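Local atomic coordinates of hypothetical protein PG1100 (Porphyromonas gingivalis, PDB entry 1ZBS), a protein that is of unknown function but probably acts as an ATP-dependent N-acetylglucosamine kinase with the two-domain, actin-like ASKHA fold. Residues L23-T28 / P270-I275; S29-F34 / T43-E48; R61-Y66 / E80-M85; A101-C106 / Q276-N281. One frame throughout, in Å; residues are numbered along the deposited sequence.

How the contacts relate
The four contacts illustrate how one layered alpha/beta domain is closed by chain segments from both its beginning and its end. Contact 2 joins loop 29-34 to helix 38-53, and contact 3 sets helix 75-85 on strand 62-67; their centres are 12 Å apart, and they meet where Ile31 CG2 lies 3.4 Å from Phe65 CZ. Contacts 1 and 4, also 12 Å apart, share helix 271-280, which returns from the far end of the sequence. Contact 3 is tied to contact 4 through Tyr66, whose OH lies 2.7 Å from Arg103 NH2. Contacts 2 and 4 do not touch, their nearest atoms being about 14 Å apart. All four lie in, or border on, the N-terminal domain.

Contact 1 (L23-T28 / P270-I275); sequences LGRFQT and PMEGLI
Arg25 lays the flat end of its side chain against Met271, here a selenomethionine, and this pairing of a charged plane with a thin apolar chain makes up most of the contact. The two backbones stay well apart, with 9.8 Å between Arg25 CA and Met271 CA, and the long arginine spans the gap. Its CG stands anti to the backbone N (chi1 -162°) and the chain bends at chi2, which brings the guanidinium over the first turn of the helix. Met271 CG sits above the centre of that group, 3.5 Å from Arg25 CZ, while Met271 CB approaches Arg25 NH2 at 3.5 Å. The two chains run past each other in opposite directions; the end of Met271 leads away, and the side chain also packs on Ile4 of strand 2-7. The main polar partner of Arg25 is Asp13, in a salt bridge with NH2. Glu272 may add a loose electrostatic attraction: its OE2 is 4.2 Å from Arg25 NH1 but well out of the guanidinium plane, so no N-H is aimed at it. Phe26, the next residue, packs against Ala52 and Ile53 of helix 38-53. The arrangement thus shows edge strand 21-29 of a five-stranded sheet of order 3-2-1-4-5 sandwiched between helices, as in the ribonuclease H-like domains of ASKHA proteins.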
# COMPACT_ATOMS: atom_id res chain seq x y z
N LEU A 23 35.59 10.96 16.47
CA LEU A 23 35.80 12.14 17.31
C LEU A 23 34.47 12.85 17.49
O LEU A 23 34.29 13.64 18.42
CB LEU A 23 36.80 13.09 16.66
CG LEU A 23 38.18 12.50 16.34
CD1 LEU A 23 39.07 13.64 15.88
CD2 LEU A 23 38.78 11.81 17.57
N GLY A 24 33.54 12.58 16.58
CA GLY A 24 32.22 13.19 16.63
C GLY A 24 31.14 12.23 16.16
O GLY A 24 31.41 11.31 15.38
N ARG A 25 29.91 12.43 16.62
CA ARG A 25 28.79 11.58 16.25
C ARG A 25 27.51 12.42 16.45
O ARG A 25 27.00 12.55 17.56
CB ARG A 25 28.82 10.31 17.12
CG ARG A 25 28.02 9.08 16.64
CD ARG A 25 28.38 8.58 15.23
NE ARG A 25 27.49 7.48 14.81
CZ ARG A 25 27.58 6.22 15.24
NH1 ARG A 25 28.53 5.89 16.10
NH2 ARG A 25 26.69 5.30 14.85
N PHE A 26 27.04 13.03 15.36
CA PHE A 26 25.85 13.90 15.38
C PHE A 26 24.60 13.12 15.02
O PHE A 26 24.67 11.96 14.62
CB PHE A 26 26.01 15.05 14.37
CG PHE A 26 27.37 15.66 14.37
CD1 PHE A 26 28.00 15.98 13.18
CD2 PHE A 26 28.03 15.91 15.57
CE1 PHE A 26 29.28 16.53 13.17
CE2 PHE A 26 29.31 16.46 15.59
CZ PHE A 26 29.94 16.77 14.39
N GLN A 27 23.46 13.78 15.13
CA GLN A 27 22.18 13.15 14.84
C GLN A 27 21.25 14.18 14.19
O GLN A 27 20.68 15.02 14.89
CB GLN A 27 21.55 12.64 16.14
CG GLN A 27 20.79 11.33 16.03
CD GLN A 27 21.71 10.12 16.12
OE1 GLN A 27 22.30 9.69 15.12
NE2 GLN A 27 21.86 9.59 17.33
N THR A 28 21.10 14.12 12.88
CA THR A 28 20.20 15.04 12.19
C THR A 28 19.10 14.20 11.55
O THR A 28 18.88 13.06 11.95
CB THR A 28 20.92 15.84 11.09
OG1 THR A 28 20.04 16.85 10.58
CG2 THR A 28 21.32 14.93 9.95
N PRO A 270 25.80 0.87 9.88
CA PRO A 270 26.99 0.57 9.08
C PRO A 270 28.09 1.58 9.43
O PRO A 270 29.18 1.55 8.87
CB PRO A 270 26.50 0.78 7.66
CG PRO A 270 25.59 1.96 7.82
CD PRO A 270 24.80 1.60 9.08
N MSE A 271 27.79 2.47 10.37
CA MSE A 271 28.74 3.49 10.74
C MSE A 271 30.13 2.96 11.08
O MSE A 271 31.11 3.37 10.47
CB MSE A 271 28.21 4.34 11.89
CG MSE A 271 28.98 5.64 12.04
SE MSE A 271 29.08 6.63 10.36
CE MSE A 271 30.76 5.98 9.67
N GLU A 272 30.21 2.07 12.06
CA GLU A 272 31.50 1.50 12.45
C GLU A 272 32.19 0.95 11.22
O GLU A 272 33.41 1.08 11.05
CB GLU A 272 31.30 0.38 13.48
CG GLU A 272 30.92 0.88 14.87
CD GLU A 272 31.93 1.86 15.44
OE1 GLU A 272 33.14 1.54 15.46
OE2 GLU A 272 31.52 2.97 15.86
N GLY A 273 31.41 0.33 10.35
CA GLY A 273 31.95 -0.24 9.13
C GLY A 273 32.45 0.81 8.17
O GLY A 273 33.51 0.63 7.57
N LEU A 274 31.71 1.91 8.00
CA LEU A 274 32.14 2.96 7.08
C LEU A 274 33.36 3.70 7.60
O LEU A 274 34.11 4.30 6.82
CB LEU A 274 31.04 3.99 6.83
CG LEU A 274 30.03 3.80 5.70
CD1 LEU A 274 30.68 3.07 4.52
CD2 LEU A 274 28.85 3.03 6.21
N ILE A 275 33.55 3.69 8.91
CA ILE A 275 34.69 4.38 9.47
C ILE A 275 35.95 3.62 9.10
O ILE A 275 36.92 4.22 8.63
CB ILE A 275 34.59 4.50 10.98
CG1 ILE A 275 33.39 5.39 11.33
CG2 ILE A 275 35.88 5.09 11.54
CD1 ILE A 275 33.08 5.44 12.80

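Contact 2 (S29-F34 / T43-E48); sequences SGINPF and TALRSE
The loop backbone at Ile31 passes the helix turn bearing Leu45 at moderate range, the nearest alpha carbons being Ile31 CA and Ala44 CA, 7.4 Å apart. Gly30 and Ile31 both adopt positive phi, an abrupt change of course just after the strand ends. Ile31 is buried, and the end of its side chain swings toward the helix, its extended branch carrying CD1 to 4.3 Å from Leu45 CD1, a methyl-to-methyl meeting. Leu78 and Trp14 also border Ile31, while Ala81 and Met85 of helix 75-85 close around Leu45. At the other end of the contact Glu48 reaches down from the helix with its chain extended beyond CG (chi2 -178°). Its OE1 comes to 3.7 Å from Ser29 N, a loose polar approach, and is held more directly, though still weakly, by the hydroxyl of Thr28. Each segment also braces itself. In the loop, Asn32 OD1 accepts from Phe34 N at 3.0 Å with an N-H...O angle of 156°, forming an Asx turn; in the helix, Ser47 OG bonds to Thr43 O at 2.6 Å from within a wider pi-type turn at 45-48. Ser7 OG bonds to the carbonyl oxygens of Gly30 and Ile31, fixing the loop to the end of strand 2-7. The loop 29-34, joining strand 21-29 to helix 38-53, begins a beta-alpha-beta crossover to the parallel strand 62-67, a standard connection of the ribonuclease H-like fold.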
# COMPACT_ATOMS: atom_id res chain seq x y z
N SER A 29 18.41 14.75 10.56
CA SER A 29 17.34 13.99 9.93
C SER A 29 17.19 14.26 8.44
O SER A 29 17.88 15.10 7.86
CB SER A 29 16.02 14.28 10.64
OG SER A 29 16.11 14.00 12.03
N GLY A 30 16.29 13.50 7.83
CA GLY A 30 16.00 13.64 6.41
C GLY A 30 17.19 13.59 5.47
O GLY A 30 17.96 12.64 5.47
N ILE A 31 17.30 14.62 4.65
CA ILE A 31 18.38 14.74 3.68
C ILE A 31 18.31 13.65 2.60
O ILE A 31 18.85 12.56 2.77
CB ILE A 31 19.76 14.69 4.38
CG1 ILE A 31 19.82 15.74 5.50
CG2 ILE A 31 20.86 14.97 3.37
CD1 ILE A 31 21.13 15.78 6.26
N ASN A 32 17.63 13.96 1.51
CA ASN A 32 17.47 13.04 0.38
C ASN A 32 17.30 13.86 -0.89
O ASN A 32 16.29 14.54 -1.08
CB ASN A 32 16.24 12.15 0.60
CG ASN A 32 16.00 11.19 -0.55
OD1 ASN A 32 16.70 11.22 -1.57
ND2 ASN A 32 15.00 10.33 -0.41
N PRO A 33 18.29 13.80 -1.80
CA PRO A 33 18.31 14.52 -3.08
C PRO A 33 17.19 14.22 -4.07
O PRO A 33 16.87 15.05 -4.91
CB PRO A 33 19.69 14.16 -3.64
CG PRO A 33 19.89 12.77 -3.13
CD PRO A 33 19.45 12.90 -1.68
N PHE A 34 16.59 13.03 -3.98
CA PHE A 34 15.51 12.65 -4.89
C PHE A 34 14.15 13.04 -4.34
O PHE A 34 13.22 13.34 -5.09
CB PHE A 34 15.52 11.15 -5.15
CG PHE A 34 14.59 10.72 -6.25
CD1 PHE A 34 13.82 9.56 -6.13
CD2 PHE A 34 14.49 11.46 -7.43
CE1 PHE A 34 12.98 9.14 -7.16
CE2 PHE A 34 13.66 11.06 -8.47
CZ PHE A 34 12.90 9.90 -8.33
N THR A 43 18.86 24.01 3.75
CA THR A 43 18.53 24.58 5.04
C THR A 43 18.88 23.62 6.16
O THR A 43 19.35 24.04 7.23
CB THR A 43 17.03 24.94 5.11
OG1 THR A 43 16.60 24.92 6.48
CG2 THR A 43 16.21 23.94 4.30
N ALA A 44 18.65 22.34 5.92
CA ALA A 44 18.96 21.32 6.92
C ALA A 44 20.47 21.20 7.11
O ALA A 44 20.95 20.96 8.22
CB ALA A 44 18.39 19.97 6.48
N LEU A 45 21.21 21.39 6.02
CA LEU A 45 22.66 21.31 6.06
C LEU A 45 23.27 22.35 7.00
O LEU A 45 24.11 22.02 7.84
CB LEU A 45 23.24 21.48 4.65
CG LEU A 45 23.70 20.22 3.92
CD1 LEU A 45 22.63 19.16 3.97
CD2 LEU A 45 24.05 20.57 2.47
N ARG A 46 22.85 23.61 6.87
CA ARG A 46 23.41 24.66 7.70
C ARG A 46 22.59 25.07 8.91
O ARG A 46 22.77 26.16 9.45
CB ARG A 46 23.73 25.89 6.83
CG ARG A 46 22.57 26.43 6.00
CD ARG A 46 23.13 27.07 4.73
NE ARG A 46 22.13 27.79 3.95
CZ ARG A 46 22.34 28.26 2.72
NH1 ARG A 46 21.38 28.91 2.08
NH2 ARG A 46 23.52 28.07 2.13
N SER A 47 21.70 24.19 9.35
CA SER A 47 20.87 24.47 10.53
C SER A 47 20.88 23.24 11.42
O SER A 47 20.54 23.31 12.61
CB SER A 47 19.43 24.79 10.12
OG SER A 47 18.75 23.63 9.68
N GLU A 48 21.27 22.11 10.84
CA GLU A 48 21.33 20.85 11.57
C GLU A 48 22.71 20.22 11.50
O GLU A 48 23.23 19.71 12.49
CB GLU A 48 20.29 19.87 11.01
CG GLU A 48 18.86 20.39 11.03
CD GLU A 48 17.85 19.38 10.51
OE1 GLU A 48 17.67 18.33 11.16
OE2 GLU A 48 17.25 19.63 9.45

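Contact 3 (R61-Y66 / E80-M85); sequences RAVYFY and EALDSM
In the beta-alpha-beta unit formed by strand 62-67, helix 75-85 and strand 91-95, Leu82 of the helix packs on Val63 and Phe65 of the strand. The unit belongs to the N-terminal sheet of the ASKHA fold, and the contact is one of its buried helix-on-sheet layers. Val63 and Phe65, two residues apart, project from the same face of the strand, so a single leucine can meet both. Val63 CA and Leu82 CA are 8.5 Å apart, a spacing filled by the apolar side chains of the two segments. Leu82 extends away from its helix with CG anti to the carbonyl carbon (chi1 -75°), and it also rests on Ile92 of the adjoining strand. Phe65 has its CG anti to the backbone N, which leads the ring on toward Ile31 and Cys70, leaving its beta carbon to the leucine. On the helix, Ser84 OG turns back to Glu80 O at 3.2 Å, satisfying the hydroxyl locally. Across the interface the work is done by one methyl group, Leu82 CD1, which lies 4.4 Å from Val63 CG2 and 4.1 Å from Phe65 CB.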
# COMPACT_ATOMS: atom_id res chain seq x y z
N ARG A 61 38.66 17.44 5.80
CA ARG A 61 39.42 17.35 4.55
C ARG A 61 38.67 16.57 3.47
O ARG A 61 39.02 16.61 2.29
CB ARG A 61 40.78 16.72 4.83
CG ARG A 61 41.65 17.52 5.79
CD ARG A 61 42.53 18.53 5.05
NE ARG A 61 41.74 19.48 4.28
CZ ARG A 61 40.92 20.38 4.83
NH1 ARG A 61 40.24 21.22 4.05
NH2 ARG A 61 40.79 20.45 6.15
N ALA A 62 37.63 15.85 3.89
CA ALA A 62 36.82 15.07 2.98
C ALA A 62 35.53 14.68 3.67
O ALA A 62 35.45 14.61 4.90
CB ALA A 62 37.58 13.81 2.53
N VAL A 63 34.51 14.45 2.85
CA VAL A 63 33.18 14.06 3.32
C VAL A 63 32.62 12.96 2.41
O VAL A 63 32.72 13.03 1.18
CB VAL A 63 32.21 15.29 3.34
CG1 VAL A 63 32.50 16.20 2.17
CG2 VAL A 63 30.76 14.81 3.26
N TYR A 64 32.06 11.94 3.05
CA TYR A 64 31.47 10.79 2.35
C TYR A 64 30.02 10.62 2.84
O TYR A 64 29.77 10.32 4.01
CB TYR A 64 32.26 9.51 2.64
CG TYR A 64 33.74 9.61 2.33
CD1 TYR A 64 34.66 9.93 3.34
CD2 TYR A 64 34.23 9.38 1.05
CE1 TYR A 64 36.03 10.00 3.06
CE2 TYR A 64 35.59 9.46 0.76
CZ TYR A 64 36.49 9.77 1.78
OH TYR A 64 37.84 9.82 1.50
N PHE A 65 29.09 10.83 1.93
CA PHE A 65 27.67 10.74 2.24
C PHE A 65 27.01 9.54 1.58
O PHE A 65 27.23 9.26 0.40
CB PHE A 65 26.97 12.03 1.80
CG PHE A 65 25.54 12.12 2.24
CD1 PHE A 65 24.53 11.57 1.46
CD2 PHE A 65 25.22 12.72 3.46
CE1 PHE A 65 23.20 11.62 1.89
CE2 PHE A 65 23.90 12.77 3.90
CZ PHE A 65 22.89 12.23 3.12
N TYR A 66 26.21 8.83 2.36
CA TYR A 66 25.49 7.67 1.88
C TYR A 66 24.03 7.85 2.28
O TYR A 66 23.72 8.05 3.46
CB TYR A 66 26.05 6.41 2.54
CG TYR A 66 27.47 6.10 2.15
CD1 TYR A 66 27.77 5.59 0.88
CD2 TYR A 66 28.53 6.31 3.04
CE1 TYR A 66 29.08 5.29 0.51
CE2 TYR A 66 29.84 6.02 2.68
CZ TYR A 66 30.11 5.51 1.41
OH TYR A 66 31.39 5.21 1.04
N GLU A 80 26.78 19.48 -4.41
CA GLU A 80 26.91 20.93 -4.51
C GLU A 80 26.52 21.61 -3.21
O GLU A 80 27.17 22.55 -2.76
CB GLU A 80 26.04 21.48 -5.64
CG GLU A 80 26.47 21.01 -7.02
CD GLU A 80 25.63 21.63 -8.12
OE1 GLU A 80 25.58 22.88 -8.18
OE2 GLU A 80 25.03 20.88 -8.92
N ALA A 81 25.44 21.12 -2.60
CA ALA A 81 24.94 21.66 -1.33
C ALA A 81 25.97 21.45 -0.23
O ALA A 81 26.25 22.36 0.55
CB ALA A 81 23.63 20.96 -0.96
N LEU A 82 26.52 20.24 -0.17
CA LEU A 82 27.54 19.91 0.83
C LEU A 82 28.78 20.74 0.58
O LEU A 82 29.37 21.30 1.50
CB LEU A 82 27.90 18.43 0.75
CG LEU A 82 26.90 17.41 1.31
CD1 LEU A 82 27.26 16.02 0.80
CD2 LEU A 82 26.91 17.45 2.83
N ASP A 83 29.18 20.83 -0.69
CA ASP A 83 30.35 21.59 -1.05
C ASP A 83 30.22 23.06 -0.63
O ASP A 83 31.23 23.74 -0.41
CB ASP A 83 30.62 21.47 -2.55
CG ASP A 83 31.97 22.04 -2.95
OD1 ASP A 83 32.05 23.27 -3.13
OD2 ASP A 83 32.94 21.25 -3.08
N SER A 84 28.99 23.55 -0.52
CA SER A 84 28.77 24.93 -0.10
C SER A 84 28.81 25.00 1.42
O SER A 84 29.03 26.06 2.01
CB SER A 84 27.43 25.45 -0.62
OG SER A 84 27.46 25.61 -2.04
N MSE A 85 28.60 23.86 2.06
CA MSE A 85 28.66 23.79 3.51
C MSE A 85 30.12 23.95 3.92
O MSE A 85 30.46 24.79 4.75
CB MSE A 85 28.10 22.46 4.01
CG MSE A 85 28.21 22.27 5.51
SE MSE A 85 27.12 20.81 6.14
CE MSE A 85 28.32 19.34 5.77

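Contact 4 (A101-C106 / Q276-N281); sequences AARALC and QYHHNN
Arg103 and His278, neighbours across the contact, converge on one polar atom, the hydroxyl oxygen of Tyr66: Arg103 NH2 and His278 NE2 are both hydrogen-bonded to it. The two groups are close but not bonded to each other, Arg103 NH2 and His278 NE2 being 4.6 Å apart. The larger surface, however, belongs to Arg103 and Tyr277. The arginine is extended from CG to NE (chi2 179°) and runs obliquely over one face of the phenol ring, with Arg103 CD 3.7 Å from the centroid of the Tyr277 ring and 21° off its normal. This is a CH-pi contact. Farther along, the guanidinium lies nearly parallel to the ring, the planes 12° apart, but displaced past its end, so that it overlaps mainly the phenol oxygen and the carbon that bears it. Tyr277 OH is 3.2 Å from Arg103 NE, yet it lies against the guanidinium face, where the angle is too poor for a hydrogen bond. His278 turns one imidazole face to the edge of the Tyr277 ring, with CD2 over its centre, and its ring also stacks with Tyr64 of the sheet. The common hydroxyl would restrict Arg103 and His278, while Tyr277 has the arginine chain over one face and the imidazole at its edge. Beyond Arg103, helix 97-105 rests through Ala101 and Leu105 on strands of the second sheet. Such a pair of helices packed between two domains is characteristic of the ASKHA superfamily, in which the interdomain helices commonly lie at the hinge.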
# COMPACT_ATOMS: atom_id res chain seq x y z
N ALA A 101 26.06 0.35 2.79
CA ALA A 101 25.85 -0.85 3.58
C ALA A 101 26.79 -1.96 3.15
O ALA A 101 27.39 -2.64 3.99
CB ALA A 101 24.40 -1.32 3.48
N ALA A 102 26.95 -2.14 1.85
CA ALA A 102 27.83 -3.19 1.35
C ALA A 102 29.27 -2.93 1.76
O ALA A 102 30.00 -3.85 2.12
CB ALA A 102 27.72 -3.29 -0.17
N ARG A 103 29.69 -1.67 1.69
CA ARG A 103 31.06 -1.33 2.07
C ARG A 103 31.31 -1.56 3.55
O ARG A 103 32.40 -1.96 3.95
CB ARG A 103 31.37 0.13 1.72
CG ARG A 103 31.68 0.35 0.26
CD ARG A 103 31.95 1.81 -0.03
NE ARG A 103 32.41 2.01 -1.40
CZ ARG A 103 32.60 3.20 -1.97
NH1 ARG A 103 33.02 3.27 -3.22
NH2 ARG A 103 32.37 4.31 -1.28
N ALA A 104 30.28 -1.32 4.36
CA ALA A 104 30.41 -1.51 5.80
C ALA A 104 30.37 -2.98 6.21
O ALA A 104 31.10 -3.38 7.11
CB ALA A 104 29.30 -0.74 6.52
N LEU A 105 29.55 -3.77 5.53
CA LEU A 105 29.40 -5.19 5.85
C LEU A 105 30.36 -6.10 5.10
O LEU A 105 30.90 -7.06 5.66
CB LEU A 105 27.98 -5.65 5.56
CG LEU A 105 26.85 -5.00 6.36
CD1 LEU A 105 25.50 -5.42 5.80
CD2 LEU A 105 26.98 -5.40 7.81
N CYS A 106 30.57 -5.81 3.83
CA CYS A 106 31.44 -6.63 3.00
C CYS A 106 32.88 -6.17 3.01
O CYS A 106 33.80 -6.97 2.87
CB CYS A 106 30.91 -6.63 1.57
SG CYS A 106 29.27 -7.34 1.45
N GLN A 276 35.93 2.31 9.30
CA GLN A 276 37.11 1.51 8.97
C GLN A 276 37.33 1.49 7.46
O GLN A 276 38.48 1.45 7.00
CB GLN A 276 36.96 0.08 9.49
CG GLN A 276 37.08 -0.06 11.01
CD GLN A 276 38.40 0.47 11.58
OE1 GLN A 276 38.65 1.68 11.59
NE2 GLN A 276 39.26 -0.44 12.04
N TYR A 277 36.25 1.54 6.68
CA TYR A 277 36.36 1.52 5.23
C TYR A 277 37.14 2.72 4.70
O TYR A 277 38.11 2.57 3.96
CB TYR A 277 34.98 1.51 4.57
CG TYR A 277 35.07 1.60 3.07
CD1 TYR A 277 35.17 0.45 2.28
CD2 TYR A 277 35.12 2.84 2.43
CE1 TYR A 277 35.33 0.54 0.90
CE2 TYR A 277 35.28 2.94 1.06
CZ TYR A 277 35.38 1.79 0.30
OH TYR A 277 35.56 1.89 -1.06
N HIS A 278 36.70 3.92 5.05
CA HIS A 278 37.36 5.14 4.61
C HIS A 278 38.65 5.37 5.38
O HIS A 278 39.24 6.45 5.32
CB HIS A 278 36.42 6.33 4.74
CG HIS A 278 35.22 6.23 3.85
ND1 HIS A 278 35.30 6.40 2.48
CD2 HIS A 278 33.94 5.91 4.11
CE1 HIS A 278 34.12 6.19 1.94
NE2 HIS A 278 33.27 5.89 2.91
N HIS A 279 39.08 4.36 6.12
CA HIS A 279 40.31 4.44 6.88
C HIS A 279 41.31 3.55 6.18
O HIS A 279 42.52 3.74 6.31
CB HIS A 279 40.10 3.94 8.31
CG HIS A 279 41.36 3.86 9.11
ND1 HIS A 279 41.63 2.82 9.97
CD2 HIS A 279 42.42 4.70 9.19
CE1 HIS A 279 42.81 3.02 10.54
NE2 HIS A 279 43.31 4.15 10.09
N ASN A 280 40.80 2.57 5.43
CA ASN A 280 41.65 1.63 4.70
C ASN A 280 41.50 1.77 3.19
O ASN A 280 42.19 1.08 2.43
CB ASN A 280 41.30 0.19 5.09
CG ASN A 280 41.27 -0.03 6.58
OD1 ASN A 280 42.11 0.49 7.32
ND2 ASN A 280 40.31 -0.81 7.04
N ASN A 281 40.58 2.63 2.76
CA ASN A 281 40.34 2.86 1.33
C ASN A 281 40.29 4.33 1.00
O ASN A 281 39.33 4.82 0.39
CB ASN A 281 39.01 2.23 0.89
CG ASN A 281 38.92 0.76 1.21
OD1 ASN A 281 38.57 0.38 2.33
ND2 ASN A 281 39.24 -0.07 0.24